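Local atomic coordinates of 3-oxoacyl-[acyl-carrier protein] synthase (Thermus thermophilus, PDB entry 1UB7), a protein that probably catalyses the first condensation of fatty acid synthesis, joining an acetyl unit from acetyl-CoA to malonyl-ACP to give 3-oxobutanoyl-ACP. Residues A225-I230 with E258-P263; A233-E238 with A314-W319; F217-M222 with I253-E258. All coordinates share one frame; numbering follows the deposited sequence.

Contact 1: residues A225-I230 with E258-P263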
loop_
_atom_site.group_PDB
_atom_site.type_symbol
_atom_site.label_atom_id
_atom_site.label_comp_id
_atom_site.label_asym_id
_atom_site.label_seq_id
_atom_site.Cartn_x
_atom_site.Cartn_y
_atom_site.Cartn_z
ATOM N N ALA A 225 12.783 -12.205 -15.117
ATOM C CA ALA A 225 12.125 -12.495 -13.848
ATOM C C ALA A 225 11.718 -13.951 -13.760
ATOM O O ALA A 225 12.038 -14.643 -12.786
ATOM C CB ALA A 225 10.895 -11.607 -13.689
ATOM N N THR A 226 11.014 -14.408 -14.792
ATOM C CA THR A 226 10.536 -15.780 -14.848
ATOM C C THR A 226 11.660 -16.776 -14.627
ATOM O O THR A 226 11.555 -17.664 -13.774
ATOM C CB THR A 226 9.881 -16.081 -16.199
ATOM O OG1 THR A 226 8.866 -15.106 -16.472
ATOM C CG2 THR A 226 9.250 -17.466 -16.175
ATOM N N LEU A 227 12.738 -16.631 -15.390
ATOM C CA LEU A 227 13.860 -17.551 -15.249
ATOM C C LEU A 227 14.521 -17.416 -13.881
ATOM O O LEU A 227 14.873 -18.421 -13.245
ATOM C CB LEU A 227 14.882 -17.318 -16.363
ATOM C CG LEU A 227 14.383 -17.832 -17.717
ATOM C CD1 LEU A 227 15.309 -17.405 -18.850
ATOM C CD2 LEU A 227 14.269 -19.347 -17.644
ATOM N N GLU A 228 14.665 -16.169 -13.433
ATOM C CA GLU A 228 15.274 -15.866 -12.144
ATOM C C GLU A 228 14.468 -16.551 -11.046
ATOM O O GLU A 228 15.020 -17.208 -10.157
ATOM C CB GLU A 228 15.273 -14.358 -11.931
ATOM C CG GLU A 228 16.274 -13.862 -10.918
ATOM C CD GLU A 228 16.155 -12.368 -10.699
ATOM O OE1 GLU A 228 15.862 -11.646 -11.681
ATOM O OE2 GLU A 228 16.361 -11.918 -9.551
ATOM N N ALA A 229 13.152 -16.400 -11.120
ATOM C CA ALA A 229 12.264 -17.015 -10.146
ATOM C C ALA A 229 12.362 -18.535 -10.207
ATOM O O ALA A 229 12.580 -19.197 -9.182
ATOM C CB ALA A 229 10.841 -16.583 -10.399
ATOM N N ILE A 230 12.205 -19.100 -11.403
ATOM C CA ILE A 230 12.282 -20.555 -11.528
ATOM C C ILE A 230 13.629 -21.000 -10.971
ATOM O O ILE A 230 13.731 -21.968 -10.188
ATOM C CB ILE A 230 12.145 -21.005 -12.995
ATOM C CG1 ILE A 230 10.771 -20.588 -13.539
ATOM C CG2 ILE A 230 12.295 -22.519 -13.086
ATOM C CD1 ILE A 230 10.687 -20.515 -15.056
ATOM N N GLU A 258 7.486 -17.682 -26.372
ATOM C CA GLU A 258 8.453 -18.106 -27.366
ATOM C C GLU A 258 9.835 -17.994 -26.740
ATOM O O GLU A 258 10.575 -18.974 -26.670
ATOM C CB GLU A 258 8.339 -17.219 -28.601
ATOM C CG GLU A 258 6.939 -17.225 -29.201
ATOM C CD GLU A 258 6.786 -16.260 -30.361
ATOM O OE1 GLU A 258 7.044 -15.053 -30.169
ATOM O OE2 GLU A 258 6.403 -16.709 -31.464
ATOM N N ARG A 259 10.173 -16.802 -26.262
ATOM C CA ARG A 259 11.464 -16.587 -25.624
ATOM C C ARG A 259 11.762 -17.593 -24.503
ATOM O O ARG A 259 12.842 -17.564 -23.916
ATOM C CB ARG A 259 11.548 -15.166 -25.060
ATOM C CG ARG A 259 12.083 -14.123 -26.028
ATOM C CD ARG A 259 12.600 -12.893 -25.275
ATOM N NE ARG A 259 13.319 -11.969 -26.150
ATOM C CZ ARG A 259 13.915 -10.854 -25.737
ATOM N NH1 ARG A 259 13.879 -10.521 -24.453
ATOM N NH2 ARG A 259 14.550 -10.074 -26.606
ATOM N N LEU A 260 10.814 -18.476 -24.199
ATOM C CA LEU A 260 11.022 -19.467 -23.146
ATOM C C LEU A 260 10.848 -20.911 -23.614
ATOM O O LEU A 260 10.944 -21.846 -22.810
ATOM C CB LEU A 260 10.080 -19.195 -21.975
ATOM C CG LEU A 260 10.410 -17.972 -21.123
ATOM C CD1 LEU A 260 9.343 -17.781 -20.058
ATOM C CD2 LEU A 260 11.776 -18.154 -20.481
ATOM N N GLY A 261 10.605 -21.090 -24.912
ATOM C CA GLY A 261 10.419 -22.427 -25.453
ATOM C C GLY A 261 9.216 -23.095 -24.815
ATOM O O GLY A 261 9.324 -24.179 -24.224
ATOM N N LEU A 262 8.061 -22.446 -24.946
ATOM C CA LEU A 262 6.831 -22.949 -24.352
ATOM C C LEU A 262 5.630 -23.074 -25.275
ATOM O O LEU A 262 5.413 -22.245 -26.163
ATOM C CB LEU A 262 6.429 -22.069 -23.164
ATOM C CG LEU A 262 7.224 -22.163 -21.861
ATOM C CD1 LEU A 262 6.740 -21.075 -20.910
ATOM C CD2 LEU A 262 7.050 -23.553 -21.235
ATOM N N PRO A 263 4.840 -24.141 -25.077
ATOM C CA PRO A 263 3.624 -24.438 -25.844
ATOM C C PRO A 263 2.457 -23.723 -25.156
ATOM O O PRO A 263 2.426 -23.641 -23.925
ATOM C CB PRO A 263 3.522 -25.960 -25.749
ATOM C CG PRO A 263 4.085 -26.247 -24.394
ATOM C CD PRO A 263 5.286 -25.328 -24.317
#
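Leu260 reaches helix 211-233 because its CG stands beside the backbone N (chi1 -72°); CD1 continues the chain in extended form and CD2 branches beside it, the two methyls reaching Thr226 and Leu227 respectively. On the helix, the torsion of Thr226 sets its methyl CG2 anti to the backbone N (the hydroxyl at chi1 -53°) and leaves that methyl, not OG1, to make the contact. The two methyls of Leu260 divide the work. CD1 meets Thr226 CG2 at 3.9 Å, the two side chains approaching at a slant. CD2 lies 3.8 Å from Leu227 CG and 4.0 Å from Leu227 CD2, so it rests against the isobutyl fork while the two leucines run past each other in opposite directions. Only carbon meets carbon here, and the CA atoms of Leu227 and Leu260 stay 8.6 Å apart: the side chains bridge backbones that do not touch. The inner half of the patch, at Thr226, is buried, and Phe243 of strand 242-245 underlies both Thr226 and Leu260; the outer half, at Leu227, faces the surface. Leu260 is the third residue of a type I beta turn from Glu258 to Gly261, closed by the hydrogen bond from Gly261 N to Glu258 O at 2.8 Å. After Gly261, at positive phi, Leu262 also packs on Phe243. The arrangement is that of an outer layer of the thiolase fold, in which the turn leaving helix 250-258 lies against the long helix covering the C-terminal sheet.

Contact 2: residues A233-E238 with A314-W319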
loop_
_atom_site.group_PDB
_atom_site.type_symbol
_atom_site.label_atom_id
_atom_site.label_comp_id
_atom_site.label_asym_id
_atom_site.label_seq_id
_atom_site.Cartn_x
_atom_site.Cartn_y
_atom_site.Cartn_z
ATOM N N ALA A 233 13.819 -20.680 -7.329
ATOM C CA ALA A 233 12.955 -21.712 -6.757
ATOM C C ALA A 233 13.599 -23.105 -6.693
ATOM O O ALA A 233 13.095 -23.995 -6.010
ATOM C CB ALA A 233 11.645 -21.785 -7.552
ATOM N N GLY A 234 14.704 -23.300 -7.408
ATOM C CA GLY A 234 15.358 -24.600 -7.403
ATOM C C GLY A 234 14.745 -25.566 -8.412
ATOM O O GLY A 234 14.684 -26.775 -8.176
ATOM N N LEU A 235 14.299 -25.027 -9.544
ATOM C CA LEU A 235 13.678 -25.823 -10.592
ATOM C C LEU A 235 14.182 -25.330 -11.942
ATOM O O LEU A 235 15.132 -24.550 -12.018
ATOM C CB LEU A 235 12.153 -25.658 -10.547
ATOM C CG LEU A 235 11.374 -25.959 -9.263
ATOM C CD1 LEU A 235 9.940 -25.477 -9.426
ATOM C CD2 LEU A 235 11.395 -27.442 -8.959
ATOM N N THR A 236 13.526 -25.787 -13.003
ATOM C CA THR A 236 13.865 -25.393 -14.362
ATOM C C THR A 236 12.525 -25.275 -15.055
ATOM O O THR A 236 11.539 -25.832 -14.580
ATOM C CB THR A 236 14.687 -26.477 -15.091
ATOM O OG1 THR A 236 13.822 -27.549 -15.489
ATOM C CG2 THR A 236 15.769 -27.038 -14.170
ATOM N N PRO A 237 12.473 -24.566 -16.193
ATOM C CA PRO A 237 11.220 -24.391 -16.940
ATOM C C PRO A 237 10.417 -25.690 -17.095
ATOM O O PRO A 237 9.189 -25.703 -17.004
ATOM C CB PRO A 237 11.697 -23.838 -18.280
ATOM C CG PRO A 237 12.895 -23.019 -17.882
ATOM C CD PRO A 237 13.600 -23.927 -16.895
ATOM N N GLU A 238 11.131 -26.785 -17.315
ATOM C CA GLU A 238 10.509 -28.088 -17.503
ATOM C C GLU A 238 9.783 -28.572 -16.258
ATOM O O GLU A 238 9.003 -29.519 -16.319
ATOM C CB GLU A 238 11.565 -29.116 -17.924
ATOM C CG GLU A 238 12.183 -28.825 -19.279
ATOM C CD GLU A 238 12.743 -27.413 -19.371
ATOM O OE1 GLU A 238 13.708 -27.101 -18.638
ATOM O OE2 GLU A 238 12.207 -26.613 -20.173
ATOM N N ALA A 314 7.549 -11.716 -10.001
ATOM C CA ALA A 314 7.348 -13.085 -10.418
ATOM C C ALA A 314 7.460 -13.999 -9.204
ATOM O O ALA A 314 8.203 -13.716 -8.259
ATOM C CB ALA A 314 8.391 -13.469 -11.456
ATOM N N ALA A 315 6.723 -15.105 -9.235
ATOM C CA ALA A 315 6.746 -16.051 -8.135
ATOM C C ALA A 315 6.532 -17.491 -8.599
ATOM O O ALA A 315 5.903 -17.752 -9.630
ATOM C CB ALA A 315 5.679 -15.668 -7.115
ATOM N N VAL A 316 7.083 -18.420 -7.830
ATOM C CA VAL A 316 6.950 -19.834 -8.102
ATOM C C VAL A 316 6.290 -20.396 -6.855
ATOM O O VAL A 316 6.792 -20.225 -5.735
ATOM C CB VAL A 316 8.324 -20.509 -8.331
ATOM C CG1 VAL A 316 8.190 -22.027 -8.232
ATOM C CG2 VAL A 316 8.862 -20.122 -9.703
ATOM N N LEU A 317 5.162 -21.066 -7.074
ATOM C CA LEU A 317 4.345 -21.643 -6.020
ATOM C C LEU A 317 3.974 -23.073 -6.353
ATOM O O LEU A 317 3.481 -23.348 -7.447
ATOM C CB LEU A 317 3.053 -20.828 -5.900
ATOM C CG LEU A 317 1.891 -21.370 -5.071
ATOM C CD1 LEU A 317 2.245 -21.344 -3.585
ATOM C CD2 LEU A 317 0.662 -20.527 -5.332
ATOM N N THR A 318 4.221 -23.984 -5.417
ATOM C CA THR A 318 3.850 -25.380 -5.601
ATOM C C THR A 318 2.418 -25.421 -5.065
ATOM O O THR A 318 2.194 -25.349 -3.854
ATOM C CB THR A 318 4.752 -26.326 -4.781
ATOM O OG1 THR A 318 6.047 -26.416 -5.400
ATOM C CG2 THR A 318 4.137 -27.714 -4.697
ATOM N N TRP A 319 1.458 -25.526 -5.985
ATOM C CA TRP A 319 0.032 -25.526 -5.664
ATOM C C TRP A 319 -0.474 -26.495 -4.589
ATOM O O TRP A 319 0.058 -27.589 -4.404
ATOM C CB TRP A 319 -0.777 -25.743 -6.949
ATOM C CG TRP A 319 -2.149 -25.164 -6.867
ATOM C CD1 TRP A 319 -3.313 -25.829 -6.600
ATOM C CD2 TRP A 319 -2.497 -23.774 -6.980
ATOM N NE1 TRP A 319 -4.365 -24.938 -6.537
ATOM C CE2 TRP A 319 -3.892 -23.671 -6.764
ATOM C CE3 TRP A 319 -1.764 -22.605 -7.240
ATOM C CZ2 TRP A 319 -4.572 -22.440 -6.801
ATOM C CZ3 TRP A 319 -2.443 -21.379 -7.278
ATOM C CH2 TRP A 319 -3.831 -21.309 -7.060
#
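Val316 presents its whole side chain to Ala233, from strand 311-318 to the C-terminal end of helix 211-233. Its CB already lies 3.6 Å from Ala233 CB. From there the branch divides. CG1, anti to the backbone N (chi1 164°), comes to 3.5 Å from Ala233 CB and also meets Leu235 CD1 at 4.0 Å, while CG2 lies 3.9 Å from Ala233 CB. The alanine methyl therefore sits over the fork of the valine, and Leu235 comes in obliquely against one prong. What puts these two partners on the same valine is a Schellman motif: Gly234, at phi 84°, ends the helix and turns the chain back, so that Leu235 points toward the strand again. The helix belongs to the crossover from strand 172-180 to the parallel strand 242-245 of the C-terminal thiolase-fold sheet, and Val316 lies between these outermost strands, with Ser175 and Leu302 on the neighbouring ones. Beyond Leu235 the chain moves away from strand 311-318. There Thr236 OG1 donates to Glu238 OE1 at 3.2 Å, reaching it from 40° above the carboxylate plane, a local hydrogen bond at the start of a 3-10 segment whose glutamate is poorly ordered.

Contact 3: residues F217-M222 with I253-E258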
loop_
_atom_site.group_PDB
_atom_site.type_symbol
_atom_site.label_atom_id
_atom_site.label_comp_id
_atom_site.label_asym_id
_atom_site.label_seq_id
_atom_site.Cartn_x
_atom_site.Cartn_y
_atom_site.Cartn_z
ATOM N N PHE A 217 9.718 -3.320 -22.417
ATOM C CA PHE A 217 9.909 -3.623 -20.995
ATOM C C PHE A 217 9.322 -4.987 -20.600
ATOM O O PHE A 217 10.042 -5.889 -20.154
ATOM C CB PHE A 217 9.257 -2.509 -20.152
ATOM C CG PHE A 217 9.173 -2.815 -18.676
ATOM C CD1 PHE A 217 10.328 -2.955 -17.908
ATOM C CD2 PHE A 217 7.933 -2.979 -18.059
ATOM C CE1 PHE A 217 10.249 -3.254 -16.546
ATOM C CE2 PHE A 217 7.840 -3.278 -16.705
ATOM C CZ PHE A 217 8.998 -3.417 -15.943
ATOM N N ALA A 218 8.010 -5.124 -20.765
ATOM C CA ALA A 218 7.305 -6.357 -20.424
ATOM C C ALA A 218 8.058 -7.579 -20.924
ATOM O O ALA A 218 8.420 -8.469 -20.144
ATOM C CB ALA A 218 5.896 -6.338 -21.020
ATOM N N VAL A 219 8.296 -7.601 -22.232
ATOM C CA VAL A 219 8.981 -8.702 -22.888
ATOM C C VAL A 219 10.286 -9.120 -22.206
ATOM O O VAL A 219 10.456 -10.290 -21.852
ATOM C CB VAL A 219 9.246 -8.352 -24.373
ATOM C CG1 VAL A 219 9.960 -9.499 -25.059
ATOM C CG2 VAL A 219 7.916 -8.061 -25.081
ATOM N N ARG A 220 11.198 -8.172 -22.013
ATOM C CA ARG A 220 12.477 -8.475 -21.382
ATOM C C ARG A 220 12.357 -8.779 -19.899
ATOM O O ARG A 220 12.986 -9.713 -19.387
ATOM C CB ARG A 220 13.454 -7.318 -21.589
ATOM C CG ARG A 220 13.979 -7.234 -23.013
ATOM C CD ARG A 220 14.771 -5.964 -23.251
ATOM N NE ARG A 220 15.214 -5.869 -24.636
ATOM C CZ ARG A 220 15.542 -4.728 -25.233
ATOM N NH1 ARG A 220 15.474 -3.585 -24.561
ATOM N NH2 ARG A 220 15.933 -4.731 -26.501
ATOM N N VAL A 221 11.547 -7.993 -19.204
ATOM C CA VAL A 221 11.377 -8.210 -17.779
ATOM C C VAL A 221 10.687 -9.553 -17.535
ATOM O O VAL A 221 11.232 -10.424 -16.848
ATOM C CB VAL A 221 10.582 -7.030 -17.122
ATOM C CG1 VAL A 221 9.166 -7.453 -16.737
ATOM C CG2 VAL A 221 11.341 -6.521 -15.909
ATOM N N MET A 222 9.508 -9.736 -18.123
ATOM C CA MET A 222 8.763 -10.977 -17.947
ATOM C C MET A 222 9.669 -12.191 -18.080
ATOM O O MET A 222 9.586 -13.135 -17.294
ATOM C CB MET A 222 7.633 -11.078 -18.970
ATOM C CG MET A 222 6.317 -10.500 -18.501
ATOM S SD MET A 222 5.050 -10.618 -19.770
ATOM C CE MET A 222 4.821 -12.426 -19.882
ATOM N N ILE A 253 2.499 -11.711 -24.246
ATOM C CA ILE A 253 2.473 -13.036 -23.632
ATOM C C ILE A 253 3.097 -14.010 -24.619
ATOM O O ILE A 253 3.905 -14.868 -24.262
ATOM C CB ILE A 253 1.011 -13.480 -23.337
ATOM C CG1 ILE A 253 0.355 -12.468 -22.385
ATOM C CG2 ILE A 253 0.989 -14.902 -22.756
ATOM C CD1 ILE A 253 -1.167 -12.574 -22.280
ATOM N N ASP A 254 2.693 -13.855 -25.874
ATOM C CA ASP A 254 3.159 -14.672 -26.988
ATOM C C ASP A 254 4.675 -14.547 -27.055
ATOM O O ASP A 254 5.412 -15.528 -26.884
ATOM C CB ASP A 254 2.524 -14.137 -28.274
ATOM C CG ASP A 254 2.659 -15.083 -29.437
ATOM O OD1 ASP A 254 3.040 -16.254 -29.212
ATOM O OD2 ASP A 254 2.364 -14.643 -30.572
ATOM N N ALA A 255 5.114 -13.310 -27.285
ATOM C CA ALA A 255 6.521 -12.966 -27.390
ATOM C C ALA A 255 7.353 -13.499 -26.226
ATOM O O ALA A 255 8.500 -13.904 -26.412
ATOM C CB ALA A 255 6.659 -11.462 -27.484
ATOM N N ALA A 256 6.776 -13.502 -25.026
ATOM C CA ALA A 256 7.486 -13.974 -23.839
ATOM C C ALA A 256 7.517 -15.497 -23.725
ATOM O O ALA A 256 8.450 -16.065 -23.148
ATOM C CB ALA A 256 6.860 -13.365 -22.581
ATOM N N ARG A 257 6.495 -16.155 -24.264
ATOM C CA ARG A 257 6.427 -17.611 -24.217
ATOM C C ARG A 257 7.490 -18.174 -25.140
ATOM O O ARG A 257 8.285 -19.036 -24.752
ATOM C CB ARG A 257 5.058 -18.104 -24.677
ATOM C CG ARG A 257 4.977 -19.612 -24.806
ATOM C CD ARG A 257 3.643 -20.031 -25.384
ATOM N NE ARG A 257 3.340 -19.307 -26.614
ATOM C CZ ARG A 257 4.090 -19.343 -27.711
ATOM N NH1 ARG A 257 5.201 -20.072 -27.742
ATOM N NH2 ARG A 257 3.728 -18.646 -28.778
ATOM N N GLU A 258 7.486 -17.682 -26.372
ATOM C CA GLU A 258 8.453 -18.106 -27.366
ATOM C C GLU A 258 9.835 -17.994 -26.740
ATOM O O GLU A 258 10.575 -18.974 -26.670
ATOM C CB GLU A 258 8.339 -17.219 -28.601
ATOM C CG GLU A 258 6.939 -17.225 -29.201
ATOM C CD GLU A 258 6.786 -16.260 -30.361
ATOM O OE1 GLU A 258 7.044 -15.053 -30.169
ATOM O OE2 GLU A 258 6.403 -16.709 -31.464
#
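Met222 and Ala256 form the tight part of this helix pair, with the methionine CE 3.5 Å from the alanine CB. The methionine chain is extended through its second torsion and then bends at the thioether (chi3 67°), which sends the terminal methyl, not the sulfur, across to helix 250-258. The same CE passes Ile253 more distantly, 4.5 Å from its CA, so it lies near the helix backbone one turn before Ala256. Ile253 itself directs its CB away from the partner helix and packs on Val267. The alanines of the second helix let the backbones come close: the CA atoms of Val219 and Ala256 are 5.6 Å apart. The axes of the two short segments approach to 9.1 Å and run in roughly the same direction, crossing at -33°. One turn back from Met222 the packing is looser, Val219 CG2 reaching Ala255 CB at 4.3 Å, and Ala255 there is partly exposed. Asp254 and Arg257 lie off the interface. Arg257 NH2 and Asp254 OD1 form a salt bridge at 2.5 Å, though the hydrogen bond in it is weak, bent to 117°. The side chain of Met222 is about 6 Å from that of His246, predicted to be catalytic, and the first residues of helix 250-258 fall within the predicted ACP-binding region 247-251. Across these two segments only apolar carbon groups meet, so the pairing rests on shape and burial rather than on directed bonds, while Arg257 also bonds to Leu262 O and makes a cation-pi contact with Trp264.

Helix 211-233 runs through the set: contact 3 uses its first half, contact 1 a later turn, and contact 2 its end and the loop after it. Contacts 2 and 3 are buried, whereas contact 1 is half open at the protein surface. All three are apolar, but their partners differ: a strand of the C-terminal sheet in contact 2, a second helix in contact 3, and the turn leaving that helix in contact 1. Contacts 1 and 3 share Glu258 and are tied by Arg257 NH1 to Leu262 O; contacts 1 and 2 meet where Ile230 packs on Thr236. Contacts 2 and 3 do not touch, their centres lying about 17 Å apart.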